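Local coordinates for protein exonuclease mut-7 homolog (Aedes aegypti, PDB 7JW2) that probably trims the 3' ends of AGO1-bound microRNAs as a magnesium-dependent 3'-5' exoribonuclease, this chain being its exonuclease domain, at residues Q31-F36 / A56-V61; L90-A95 / A121-Q126; N153-C158 / L193-A198. All blocks are in the same frame, centred on the assembly; numbering follows the deposited sequence.

Interaction 1 of 3, residues Q31-F36 / A56-V61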
ATOM      1  N   GLN A  31       0.755   9.698   8.541  1.00 16.98           N
ATOM      2  CA  GLN A  31       1.620  10.596   9.279  1.00 16.19           C
ATOM      3  C   GLN A  31       1.264  12.047   8.999  1.00 16.50           C
ATOM      4  O   GLN A  31       0.718  12.393   7.948  1.00 21.49           O
ATOM      5  CB  GLN A  31       3.079  10.365   8.885  1.00 17.03           C
ATOM      6  CG  GLN A  31       3.596   8.971   9.185  1.00 17.26           C
ATOM      7  CD  GLN A  31       4.011   8.798  10.625  1.00 19.28           C
ATOM      8  OE1 GLN A  31       4.220   9.782  11.350  1.00 22.80           O
ATOM      9  NE2 GLN A  31       4.138   7.549  11.057  1.00 22.68           N
ATOM     10  N   SER A  32       1.608  12.910   9.958  1.00 19.55           N
ATOM     11  CA  SER A  32       1.425  14.346   9.803  1.00 16.89           C
ATOM     12  C   SER A  32       2.714  15.090   9.506  1.00 16.03           C
ATOM     13  O   SER A  32       2.653  16.258   9.100  1.00 16.13           O
ATOM     14  CB  SER A  32       0.794  14.955  11.061  1.00 19.97           C
ATOM     15  OG  SER A  32      -0.530  14.486  11.181  1.00 28.01           O
ATOM     16  N   MET A  33       3.867  14.440   9.659  1.00 16.22           N
ATOM     17  CA  MET A  33       5.149  15.070   9.366  1.00 17.61           C
ATOM     18  C   MET A  33       6.121  14.003   8.880  1.00 18.06           C
ATOM     19  O   MET A  33       6.293  12.977   9.550  1.00 17.89           O
ATOM     20  CB  MET A  33       5.716  15.794  10.593  1.00 19.70           C
ATOM     21  CG  MET A  33       7.031  16.493  10.297  1.00 19.97           C
ATOM     22  SD  MET A  33       7.625  17.630  11.563  1.00 28.77           S
ATOM     23  CE  MET A  33       7.598  16.551  12.960  1.00 29.65           C
ATOM     24  N   ILE A  34       6.754  14.262   7.727  1.00 15.28           N
ATOM     25  CA  ILE A  34       7.704  13.357   7.084  1.00 16.49           C
ATOM     26  C   ILE A  34       8.874  14.201   6.605  1.00 17.04           C
ATOM     27  O   ILE A  34       8.700  15.343   6.176  1.00 21.77           O
ATOM     28  CB  ILE A  34       7.090  12.607   5.874  1.00 15.76           C
ATOM     29  CG1 ILE A  34       5.808  11.905   6.284  1.00 19.14           C
ATOM     30  CG2 ILE A  34       8.076  11.587   5.257  1.00 20.71           C
ATOM     31  CD1 ILE A  34       6.044  10.720   7.074  1.00 25.43           C
ATOM     32  N   ALA A  35      10.072  13.638   6.652  1.00 14.49           N
ATOM     33  CA  ALA A  35      11.226  14.282   6.048  1.00 13.52           C
ATOM     34  C   ALA A  35      11.669  13.466   4.845  1.00 13.06           C
ATOM     35  O   ALA A  35      11.503  12.247   4.823  1.00 15.26           O
ATOM     36  CB  ALA A  35      12.367  14.421   7.058  1.00 15.09           C
ATOM     37  N   PHE A  36      12.212  14.134   3.831  1.00 12.28           N
ATOM     38  CA  PHE A  36      12.675  13.382   2.666  1.00 12.40           C
ATOM     39  C   PHE A  36      14.015  13.896   2.169  1.00 14.25           C
ATOM     40  O   PHE A  36      14.386  15.065   2.350  1.00 14.18           O
ATOM     41  CB  PHE A  36      11.637  13.360   1.518  1.00 14.88           C
ATOM     42  CG  PHE A  36      11.457  14.662   0.787  1.00 14.31           C
ATOM     43  CD1 PHE A  36      12.224  14.988  -0.321  1.00 18.34           C
ATOM     44  CD2 PHE A  36      10.447  15.524   1.166  1.00 17.39           C
ATOM     45  CE1 PHE A  36      12.018  16.190  -1.001  1.00 18.71           C
ATOM     46  CE2 PHE A  36      10.220  16.715   0.491  1.00 20.09           C
ATOM     47  CZ  PHE A  36      11.005  17.052  -0.593  1.00 19.47           C
ATOM     48  N   ALA A  56      11.511   9.712   6.169  1.00 13.24           N
ATOM     49  CA  ALA A  56      11.677   9.519   7.605  1.00 12.80           C
ATOM     50  C   ALA A  56      10.477  10.041   8.385  1.00 14.15           C
ATOM     51  O   ALA A  56       9.981  11.135   8.114  1.00 16.73           O
ATOM     52  CB  ALA A  56      12.939  10.234   8.106  1.00 15.83           C
ATOM     53  N   THR A  57      10.055   9.267   9.372  1.00 14.03           N
ATOM     54  CA  THR A  57       9.151   9.721  10.428  1.00 14.76           C
ATOM     55  C   THR A  57       9.927   9.722  11.735  1.00 15.44           C
ATOM     56  O   THR A  57      11.077   9.291  11.795  1.00 18.30           O
ATOM     57  CB  THR A  57       7.930   8.808  10.547  1.00 19.16           C
ATOM     58  OG1 THR A  57       8.306   7.617  11.247  1.00 17.42           O
ATOM     59  CG2 THR A  57       7.399   8.415   9.185  1.00 19.75           C
ATOM     60  N   TRP A  58       9.285  10.188  12.813  1.00 18.74           N
ATOM     61  CA  TRP A  58       9.976  10.151  14.094  1.00 20.54           C
ATOM     62  C   TRP A  58      10.289   8.731  14.546  1.00 22.72           C
ATOM     63  O   TRP A  58      11.149   8.544  15.417  1.00 23.47           O
ATOM     64  CB  TRP A  58       9.144  10.851  15.168  1.00 22.37           C
ATOM     65  CG  TRP A  58       9.241  12.331  15.121  1.00 23.49           C
ATOM     66  CD1 TRP A  58       8.241  13.203  14.837  1.00 26.11           C
ATOM     67  CD2 TRP A  58      10.411  13.121  15.358  1.00 21.82           C
ATOM     68  NE1 TRP A  58       8.706  14.492  14.900  1.00 27.63           N
ATOM     69  CE2 TRP A  58      10.039  14.470  15.203  1.00 22.49           C
ATOM     70  CE3 TRP A  58      11.735  12.819  15.689  1.00 21.91           C
ATOM     71  CZ2 TRP A  58      10.937  15.513  15.365  1.00 22.00           C
ATOM     72  CZ3 TRP A  58      12.625  13.859  15.859  1.00 23.24           C
ATOM     73  CH2 TRP A  58      12.223  15.189  15.693  1.00 21.53           C
ATOM     74  N   ASP A  59       9.621   7.724  13.971  1.00 21.50           N
ATOM     75  CA  ASP A  59       9.733   6.352  14.443  1.00 20.73           C
ATOM     76  C   ASP A  59      10.400   5.397  13.467  1.00 22.84           C
ATOM     77  O   ASP A  59      10.824   4.321  13.891  1.00 23.22           O
ATOM     78  CB  ASP A  59       8.342   5.794  14.783  1.00 23.98           C
ATOM     79  CG  ASP A  59       7.675   6.555  15.898  1.00 25.85           C
ATOM     80  OD1 ASP A  59       8.336   6.767  16.928  1.00 30.56           O
ATOM     81  OD2 ASP A  59       6.496   6.936  15.743  1.00 32.80           O
ATOM     82  N   ASP A  60      10.479   5.743  12.182  1.00 18.42           N
ATOM     83  CA  ASP A  60      10.965   4.824  11.161  1.00 19.22           C
ATOM     84  C   ASP A  60      11.607   5.619  10.037  1.00 18.59           C
ATOM     85  O   ASP A  60      11.190   6.739   9.733  1.00 18.44           O
ATOM     86  CB  ASP A  60       9.836   3.956  10.563  1.00 19.76           C
ATOM     87  CG  ASP A  60       9.211   3.005  11.576  1.00 18.88           C
ATOM     88  OD1 ASP A  60       8.227   3.395  12.249  1.00 21.63           O
ATOM     89  OD2 ASP A  60       9.698   1.860  11.680  1.00 22.21           O
ATOM     90  N   VAL A  61      12.593   5.013   9.381  1.00 17.63           N
ATOM     91  CA  VAL A  61      13.140   5.560   8.148  1.00 17.37           C
ATOM     92  C   VAL A  61      13.007   4.511   7.060  1.00 17.42           C
ATOM     93  O   VAL A  61      13.377   3.348   7.266  1.00 18.61           O
ATOM     94  CB  VAL A  61      14.607   5.993   8.301  1.00 17.16           C
ATOM     95  CG1 VAL A  61      15.086   6.614   7.004  1.00 17.16           C
ATOM     96  CG2 VAL A  61      14.745   6.992   9.445  1.00 18.44           C
TER
HETATM   97  O   HOH W   1       6.684  11.590  12.004  1.00 28.59           O
HETATM   98  O   HOH W   2       5.737   8.926  13.611  1.00 31.50           O
HETATM   99  O   HOH W   3       4.825   5.499  13.439  1.00 36.52           O

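Interaction 2 of 3, residues L90-A95 / A121-Q126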
ATOM      1  N   LEU A  90       2.946  17.683   6.558  1.00 13.89           N
ATOM      2  CA  LEU A  90       4.168  18.478   6.457  1.00 14.70           C
ATOM      3  C   LEU A  90       5.323  17.609   5.962  1.00 14.98           C
ATOM      4  O   LEU A  90       5.577  16.545   6.524  1.00 14.53           O
ATOM      5  CB  LEU A  90       4.509  19.094   7.817  1.00 15.15           C
ATOM      6  CG  LEU A  90       5.824  19.869   7.894  1.00 14.94           C
ATOM      7  CD1 LEU A  90       5.819  21.069   6.956  1.00 18.63           C
ATOM      8  CD2 LEU A  90       6.108  20.310   9.321  1.00 17.05           C
ATOM      9  N   LYS A  91       6.000  18.054   4.907  1.00 13.85           N
ATOM     10  CA  LYS A  91       7.233  17.424   4.438  1.00 13.03           C
ATOM     11  C   LYS A  91       8.399  18.356   4.729  1.00 17.07           C
ATOM     12  O   LYS A  91       8.335  19.549   4.412  1.00 20.09           O
ATOM     13  CB  LYS A  91       7.194  17.110   2.935  1.00 15.92           C
ATOM     14  CG  LYS A  91       6.521  15.787   2.539  1.00 13.90           C
ATOM     15  CD  LYS A  91       4.980  15.894   2.633  1.00 15.28           C
ATOM     16  CE  LYS A  91       4.433  17.026   1.770  1.00 15.72           C
ATOM     17  NZ  LYS A  91       2.912  17.046   1.721  1.00 15.89           N
ATOM     18  N   LEU A  92       9.445  17.826   5.350  1.00 13.69           N
ATOM     19  CA  LEU A  92      10.667  18.585   5.597  1.00 14.38           C
ATOM     20  C   LEU A  92      11.714  18.202   4.566  1.00 16.20           C
ATOM     21  O   LEU A  92      11.822  17.032   4.196  1.00 15.78           O
ATOM     22  CB  LEU A  92      11.213  18.307   6.992  1.00 17.12           C
ATOM     23  CG  LEU A  92      10.293  18.595   8.164  1.00 15.43           C
ATOM     24  CD1 LEU A  92      10.930  18.117   9.445  1.00 18.20           C
ATOM     25  CD2 LEU A  92       9.983  20.074   8.231  1.00 18.48           C
ATOM     26  N   SER A  93      12.491  19.189   4.133  1.00 14.56           N
ATOM     27  CA  SER A  93      13.481  19.002   3.080  1.00 13.35           C
ATOM     28  C   SER A  93      14.554  20.066   3.247  1.00 14.56           C
ATOM     29  O   SER A  93      14.412  20.996   4.041  1.00 17.83           O
ATOM     30  CB  SER A  93      12.807  19.108   1.710  1.00 19.84           C
ATOM     31  OG  SER A  93      12.293  20.429   1.554  1.00 20.53           O
ATOM     32  N   PHE A  94      15.647  19.909   2.505  1.00 16.05           N
ATOM     33  CA  PHE A  94      16.662  20.953   2.406  1.00 17.28           C
ATOM     34  C   PHE A  94      16.881  21.241   0.928  1.00 19.48           C
ATOM     35  O   PHE A  94      17.248  20.340   0.170  1.00 20.47           O
ATOM     36  CB  PHE A  94      17.970  20.536   3.098  1.00 17.58           C
ATOM     37  CG  PHE A  94      18.935  21.681   3.325  1.00 19.72           C
ATOM     38  CD1 PHE A  94      19.780  22.115   2.302  1.00 22.31           C
ATOM     39  CD2 PHE A  94      18.996  22.324   4.557  1.00 20.22           C
ATOM     40  CE1 PHE A  94      20.666  23.173   2.520  1.00 22.98           C
ATOM     41  CE2 PHE A  94      19.881  23.385   4.769  1.00 21.65           C
ATOM     42  CZ  PHE A  94      20.707  23.801   3.749  1.00 22.97           C
ATOM     43  N   ALA A  95      16.620  22.478   0.515  1.00 21.58           N
ATOM     44  CA  ALA A  95      16.677  22.879  -0.887  1.00 21.85           C
ATOM     45  C   ALA A  95      15.947  21.897  -1.819  1.00 24.21           C
ATOM     46  O   ALA A  95      16.535  21.366  -2.747  1.00 27.31           O
ATOM     47  CB  ALA A  95      18.125  23.055  -1.328  1.00 25.40           C
ATOM     48  N   ALA A 121       2.692  21.793   1.166  1.00 18.64           N
ATOM     49  CA  ALA A 121       3.187  21.707   2.533  1.00 17.19           C
ATOM     50  C   ALA A 121       4.603  21.125   2.597  1.00 15.66           C
ATOM     51  O   ALA A 121       4.958  20.449   3.567  1.00 15.58           O
ATOM     52  CB  ALA A 121       2.226  20.900   3.414  1.00 19.57           C
ATOM     53  N   ILE A 122       5.412  21.376   1.574  1.00 17.44           N
ATOM     54  CA  ILE A 122       6.829  21.019   1.598  1.00 16.81           C
ATOM     55  C   ILE A 122       7.613  22.225   2.109  1.00 16.50           C
ATOM     56  O   ILE A 122       7.636  23.280   1.466  1.00 18.64           O
ATOM     57  CB  ILE A 122       7.328  20.582   0.211  1.00 17.29           C
ATOM     58  CG1 ILE A 122       6.600  19.317  -0.271  1.00 17.75           C
ATOM     59  CG2 ILE A 122       8.841  20.328   0.228  1.00 17.91           C
ATOM     60  CD1 ILE A 122       6.709  19.109  -1.778  1.00 19.29           C
ATOM     61  N   LEU A 123       8.285  22.055   3.242  1.00 15.02           N
ATOM     62  CA  LEU A 123       9.071  23.120   3.850  1.00 15.86           C
ATOM     63  C   LEU A 123      10.549  22.933   3.530  1.00 16.84           C
ATOM     64  O   LEU A 123      11.143  21.906   3.880  1.00 17.51           O
ATOM     65  CB  LEU A 123       8.876  23.150   5.358  1.00 15.56           C
ATOM     66  CG  LEU A 123       9.755  24.206   6.042  1.00 16.94           C
ATOM     67  CD1 LEU A 123       9.293  25.615   5.667  1.00 19.15           C
ATOM     68  CD2 LEU A 123       9.744  24.015   7.547  1.00 18.24           C
ATOM     69  N   ASP A 124      11.138  23.939   2.890  1.00 18.23           N
ATOM     70  CA  ASP A 124      12.583  24.028   2.712  1.00 18.35           C
ATOM     71  C   ASP A 124      13.204  24.553   4.002  1.00 19.07           C
ATOM     72  O   ASP A 124      12.956  25.700   4.389  1.00 19.16           O
ATOM     73  CB  ASP A 124      12.890  24.955   1.542  1.00 18.89           C
ATOM     74  CG  ASP A 124      14.371  25.070   1.250  1.00 19.86           C
ATOM     75  OD1 ASP A 124      15.192  24.433   1.957  1.00 21.09           O
ATOM     76  OD2 ASP A 124      14.709  25.793   0.291  1.00 25.26           O
ATOM     77  N   LEU A 125      14.013  23.729   4.674  1.00 17.41           N
ATOM     78  CA  LEU A 125      14.596  24.190   5.934  1.00 16.89           C
ATOM     79  C   LEU A 125      15.613  25.300   5.725  1.00 21.48           C
ATOM     80  O   LEU A 125      15.876  26.057   6.669  1.00 20.51           O
ATOM     81  CB  LEU A 125      15.240  23.032   6.696  1.00 17.03           C
ATOM     82  CG  LEU A 125      14.222  22.082   7.345  1.00 17.63           C
ATOM     83  CD1 LEU A 125      14.923  20.851   7.875  1.00 19.71           C
ATOM     84  CD2 LEU A 125      13.459  22.774   8.467  1.00 19.32           C
ATOM     85  N   GLN A 126      16.183  25.420   4.522  1.00 21.21           N
ATOM     86  CA  GLN A 126      17.054  26.562   4.254  1.00 21.78           C
ATOM     87  C   GLN A 126      16.282  27.876   4.288  1.00 27.14           C
ATOM     88  O   GLN A 126      16.835  28.906   4.689  1.00 26.87           O
ATOM     89  CB  GLN A 126      17.752  26.389   2.906  1.00 22.81           C
ATOM     90  CG  GLN A 126      18.936  27.332   2.706  1.00 27.35           C
ATOM     91  CD  GLN A 126      19.788  26.946   1.519  1.00 31.83           C
ATOM     92  OE1 GLN A 126      19.282  26.443   0.519  1.00 30.47           O
ATOM     93  NE2 GLN A 126      21.093  27.193   1.618  1.00 38.26           N
TER

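Interaction 3 of 3, residues N153-C158 / L193-A198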
ATOM      1  N   ASN A 153      26.285  22.266   8.322  1.00 21.18           N
ATOM      2  CA  ASN A 153      26.404  23.333   9.311  1.00 20.69           C
ATOM      3  C   ASN A 153      25.117  23.497  10.113  1.00 22.53           C
ATOM      4  O   ASN A 153      25.162  23.804  11.309  1.00 22.57           O
ATOM      5  CB  ASN A 153      26.791  24.640   8.625  1.00 21.69           C
ATOM      6  CG  ASN A 153      28.239  24.638   8.170  1.00 28.43           C
ATOM      7  OD1 ASN A 153      29.027  23.796   8.599  1.00 31.67           O
ATOM      8  ND2 ASN A 153      28.591  25.572   7.297  1.00 33.53           N
ATOM      9  N   LEU A 154      23.958  23.296   9.477  1.00 21.39           N
ATOM     10  CA  LEU A 154      22.701  23.371  10.215  1.00 20.04           C
ATOM     11  C   LEU A 154      22.603  22.260  11.255  1.00 20.13           C
ATOM     12  O   LEU A 154      22.057  22.463  12.346  1.00 17.62           O
ATOM     13  CB  LEU A 154      21.521  23.307   9.243  1.00 18.88           C
ATOM     14  CG  LEU A 154      20.162  23.630   9.848  1.00 18.87           C
ATOM     15  CD1 LEU A 154      20.224  24.923  10.679  1.00 21.91           C
ATOM     16  CD2 LEU A 154      19.122  23.728   8.733  1.00 19.16           C
ATOM     17  N   VAL A 155      23.106  21.068  10.929  1.00 18.68           N
ATOM     18  CA  VAL A 155      23.148  19.984  11.905  1.00 18.07           C
ATOM     19  C   VAL A 155      23.994  20.377  13.112  1.00 22.50           C
ATOM     20  O   VAL A 155      23.608  20.139  14.263  1.00 21.67           O
ATOM     21  CB  VAL A 155      23.664  18.692  11.247  1.00 19.55           C
ATOM     22  CG1 VAL A 155      24.035  17.677  12.297  1.00 21.63           C
ATOM     23  CG2 VAL A 155      22.585  18.113  10.331  1.00 19.78           C
ATOM     24  N   ARG A 156      25.164  20.973  12.875  1.00 22.08           N
ATOM     25  CA  ARG A 156      26.000  21.388  13.998  1.00 24.21           C
ATOM     26  C   ARG A 156      25.306  22.443  14.850  1.00 24.27           C
ATOM     27  O   ARG A 156      25.315  22.356  16.082  1.00 25.15           O
ATOM     28  CB  ARG A 156      27.342  21.913  13.499  1.00 25.28           C
ATOM     29  CG  ARG A 156      28.407  21.963  14.593  1.00 28.14           C
ATOM     30  CD  ARG A 156      29.777  22.161  13.987  1.00 34.43           C
ATOM     31  NE  ARG A 156      29.886  23.476  13.366  1.00 37.92           N
ATOM     32  CZ  ARG A 156      29.891  23.687  12.051  1.00 34.13           C
ATOM     33  NH1 ARG A 156      29.784  22.667  11.213  1.00 33.16           N
ATOM     34  NH2 ARG A 156      29.995  24.922  11.576  1.00 38.43           N
ATOM     35  N   LEU A 157      24.694  23.444  14.206  1.00 20.75           N
ATOM     36  CA  LEU A 157      24.018  24.512  14.940  1.00 19.39           C
ATOM     37  C   LEU A 157      22.873  23.979  15.791  1.00 22.41           C
ATOM     38  O   LEU A 157      22.632  24.473  16.897  1.00 20.95           O
ATOM     39  CB  LEU A 157      23.488  25.563  13.968  1.00 22.32           C
ATOM     40  CG  LEU A 157      24.514  26.448  13.272  1.00 24.16           C
ATOM     41  CD1 LEU A 157      23.914  27.058  12.029  1.00 25.37           C
ATOM     42  CD2 LEU A 157      24.969  27.534  14.218  1.00 26.21           C
ATOM     43  N   CYS A 158      22.140  22.986  15.288  1.00 20.00           N
ATOM     44  CA  CYS A 158      20.953  22.526  15.994  1.00 18.40           C
ATOM     45  C   CYS A 158      21.228  21.372  16.941  1.00 21.00           C
ATOM     46  O   CYS A 158      20.587  21.279  17.989  1.00 23.79           O
ATOM     47  CB  CYS A 158      19.869  22.096  14.994  1.00 20.56           C
ATOM     48  SG  CYS A 158      19.201  23.425  14.009  1.00 21.16           S
ATOM     49  N   LEU A 193      14.158  16.120  10.688  1.00 15.01           N
ATOM     50  CA  LEU A 193      13.167  16.175  11.767  1.00 16.02           C
ATOM     51  C   LEU A 193      13.779  16.768  13.024  1.00 17.11           C
ATOM     52  O   LEU A 193      13.161  17.615  13.686  1.00 17.53           O
ATOM     53  CB  LEU A 193      12.616  14.784  12.076  1.00 16.33           C
ATOM     54  CG  LEU A 193      11.859  14.066  10.951  1.00 15.93           C
ATOM     55  CD1 LEU A 193      11.841  12.584  11.224  1.00 18.91           C
ATOM     56  CD2 LEU A 193      10.422  14.590  10.852  1.00 18.35           C
ATOM     57  N   GLU A 194      14.992  16.334  13.365  1.00 16.46           N
ATOM     58  CA  GLU A 194      15.674  16.857  14.549  1.00 17.16           C
ATOM     59  C   GLU A 194      15.986  18.342  14.410  1.00 18.93           C
ATOM     60  O   GLU A 194      15.881  19.096  15.388  1.00 18.06           O
ATOM     61  CB  GLU A 194      16.961  16.065  14.796  1.00 18.90           C
ATOM     62  CG  GLU A 194      16.755  14.569  14.930  1.00 20.62           C
ATOM     63  CD  GLU A 194      18.066  13.810  14.923  1.00 23.37           C
ATOM     64  OE1 GLU A 194      18.761  13.836  13.885  1.00 21.89           O
ATOM     65  OE2 GLU A 194      18.392  13.168  15.947  1.00 26.93           O
ATOM     66  N   ILE A 195      16.367  18.786  13.207  1.00 16.17           N
ATOM     67  CA  ILE A 195      16.604  20.209  12.968  1.00 17.15           C
ATOM     68  C   ILE A 195      15.324  21.014  13.177  1.00 17.49           C
ATOM     69  O   ILE A 195      15.321  22.032  13.881  1.00 16.36           O
ATOM     70  CB  ILE A 195      17.180  20.428  11.561  1.00 18.17           C
ATOM     71  CG1 ILE A 195      18.650  20.001  11.511  1.00 17.12           C
ATOM     72  CG2 ILE A 195      17.038  21.866  11.147  1.00 16.17           C
ATOM     73  CD1 ILE A 195      19.167  19.869  10.097  1.00 18.41           C
ATOM     74  N   TYR A 196      14.219  20.587  12.554  1.00 16.09           N
ATOM     75  CA  TYR A 196      12.968  21.327  12.710  1.00 16.61           C
ATOM     76  C   TYR A 196      12.578  21.432  14.176  1.00 18.25           C
ATOM     77  O   TYR A 196      12.150  22.501  14.642  1.00 17.05           O
ATOM     78  CB  TYR A 196      11.844  20.666  11.897  1.00 16.23           C
ATOM     79  CG  TYR A 196      10.598  21.517  11.910  1.00 18.03           C
ATOM     80  CD1 TYR A 196      10.518  22.666  11.134  1.00 16.99           C
ATOM     81  CD2 TYR A 196       9.533  21.215  12.743  1.00 22.30           C
ATOM     82  CE1 TYR A 196       9.401  23.486  11.167  1.00 21.44           C
ATOM     83  CE2 TYR A 196       8.408  22.037  12.783  1.00 25.68           C
ATOM     84  CZ  TYR A 196       8.357  23.165  11.982  1.00 23.41           C
ATOM     85  OH  TYR A 196       7.258  24.001  12.002  1.00 26.28           O
ATOM     86  N   ASP A 197      12.718  20.335  14.915  1.00 16.77           N
ATOM     87  CA  ASP A 197      12.348  20.334  16.329  1.00 21.92           C
ATOM     88  C   ASP A 197      13.190  21.335  17.116  1.00 18.87           C
ATOM     89  O   ASP A 197      12.669  22.062  17.972  1.00 21.39           O
ATOM     90  CB  ASP A 197      12.499  18.919  16.883  1.00 20.60           C
ATOM     91  CG  ASP A 197      12.175  18.825  18.350  1.00 29.80           C
ATOM     92  OD1 ASP A 197      10.979  18.742  18.688  1.00 33.97           O
ATOM     93  OD2 ASP A 197      13.120  18.813  19.162  1.00 33.38           O
ATOM     94  N   ALA A 198      14.483  21.421  16.814  1.00 19.36           N
ATOM     95  CA  ALA A 198      15.343  22.357  17.538  1.00 19.08           C
ATOM     96  C   ALA A 198      14.974  23.806  17.240  1.00 19.90           C
ATOM     97  O   ALA A 198      14.974  24.655  18.146  1.00 20.23           O
ATOM     98  CB  ALA A 198      16.808  22.093  17.183  1.00 17.81           C
TER

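Interaction 1 of 3, residues Q31-F36 / A56-V61
Ala35 and Ala56 form an antiparallel hydrogen-bonded pair in the mixed sheet of this exonuclease domain, a member of the ribonuclease H-like clan. The pair joins the start of strand 33-40 to the last residue of strand 50-56, just before the tight turn leading into strand 61-65. Ala35 N donates to Ala56 O at 2.9 Å, in the carbonyl plane, and Ala56 N returns a bond to Ala35 O of the same length; both are nearly straight (167°). Ala56 O also receives a CA-H contact from Ile34 CA at 3.3 Å. The two methyl groups of the pair lie on the sheet face covered by helix 179-205, where Leu192 rests on Ala35.

Beyond the pair the contact passes to side chains. Thr57 and Ile34 run side by side, and Ile34 CD1 presses on Thr57 CG2 at 3.4 Å, tighter than usual carbon packing; Leu28 of helix 18-28 touches both residues. The Gln31 side chain crosses that of Thr57 at about a right angle, with Gln31 CD 3.7 Å from Thr57 CG2. Gln31 NE2 bonds to Asp27, while Gln31 OE1 belongs to a water network: one water joins it to Met33 O and accepts from Trp58 N, and a second links it to Asp59 OD2. Met33, extended to SD and bent at its last torsion, brings CE up to the Trp58 indole obliquely, though the exact position of this methyl is doubtful.

The turn is braced from within. With Thr57 OG1 set between the backbone N and carbonyl carbon (chi1 78°), the hydroxyl oxygen accepts from Asp59 N, an ST turn, and from Asp60 N, an ST motif, each at 3.0 Å.

Interaction 2 of 3, residues L90-A95 / A121-Q126
Strands 90-93 and 122-124, the two strands of a beta-alpha-beta unit with helix 96-106, run parallel as neighbours with axes 4.7 Å apart and inclined by 28°, pairing Lys91 with Ile122, Leu92 with Leu123 and Ser93 with Asp124. Lys91 anchors the start: its N donates to Ala121 O at 2.9 Å, and its O accepts from Leu123 N, nearly along the C=O axis. Farther on, the bond from Ser93 N to Leu123 O is weak (130°), but the same oxygen is gripped a second time by Ser93 OG at 3.0 Å, from above the carbonyl plane. Ser93 O accepts from the N of Leu125, the first residue of helix 125-132.

On one face Leu92 and Leu123 lie side by side, CD2 to CD2 at 4.0 Å, beneath Tyr196 of helix 179-205. On the other, the doubly bent Lys91 chain lays CE 3.8 Å from Ile122 CG1, and its buried NZ bonds to the carbonyl oxygens of Val83, Phe84, Val89 and Ser120. Past the strand ends, Gln126 CB sits over one face of the Phe94 ring, toward its rim, 4.2 Å from the centroid, a CH-pi contact; the Gln126 amide is tilted 36° from the ring plane.

Asp124 is the N-cap of helix 125-132. Its OD1 accepts from Ala95 N at 2.8 Å and Gln126 N at 2.9 Å, from opposite faces of the carboxylate. Held by two N-H groups, the carboxylate is probably limited in rotation, and it ties the start of helix 125-132 to the end of strand 90-93.

Interaction 3 of 3, residues N153-C158 / L193-A198
Ile195 enters the hollow between Leu154, Val155 and Cys158 as a knob in a hole, packing helix 179-205 against helix 151-159 in the helical part of the exonuclease domain. Leu151, one turn before Leu154, also touches Ile195 and completes the four-residue hole. The short helical axes come within 9.6 Å and incline by 48°. The interface is small (230 Å²), and the pairs that meet across it are all apolar.

The two branches of Ile195 reach different walls. CG2, anti to the backbone N, meets Leu154 CD2 at 3.7 Å and Cys158 SG at 3.9 Å. The other branch runs beside the backbone N (chi1 -75°) and carries CD1 to 3.8 Å from Val155 CG2, the two side chains crossing at about a right angle. Leu154 CG touches both branches, lying near CG2 and CD1 of Ile195. Next to this fit, small meets small: Ala198, one turn after Ile195, leaves room for Cys158 to come close. Leu125 and Trp129 of helix 125-132 extend the apolar surroundings, touching Ile195 and Leu154 respectively. At the Ala198 end the contact finishes with Cys158 CB set 3.8 Å from Ala198 CB.

In the fold
Along the chain the three contacts follow in series, none nested in or crossing another. Interaction 1 closes the excursion through strand 50-56, between the second and third strands of the sequence. Interaction 2 closes the next loop, bringing strand 122-124 back beside strand 90-93 after helix 96-106. Interaction 3 closes the last, returning helix 179-205 to helix 151-159. The first two share one sheet: Ile34 N and O pair with Leu90 O and Leu92 N. Helix 179-205 joins all three, with Leu193 reaching Trp58 and Leu92 while Tyr196 lies against Leu125, so the helical layer of interaction 3 is seated on the sheet.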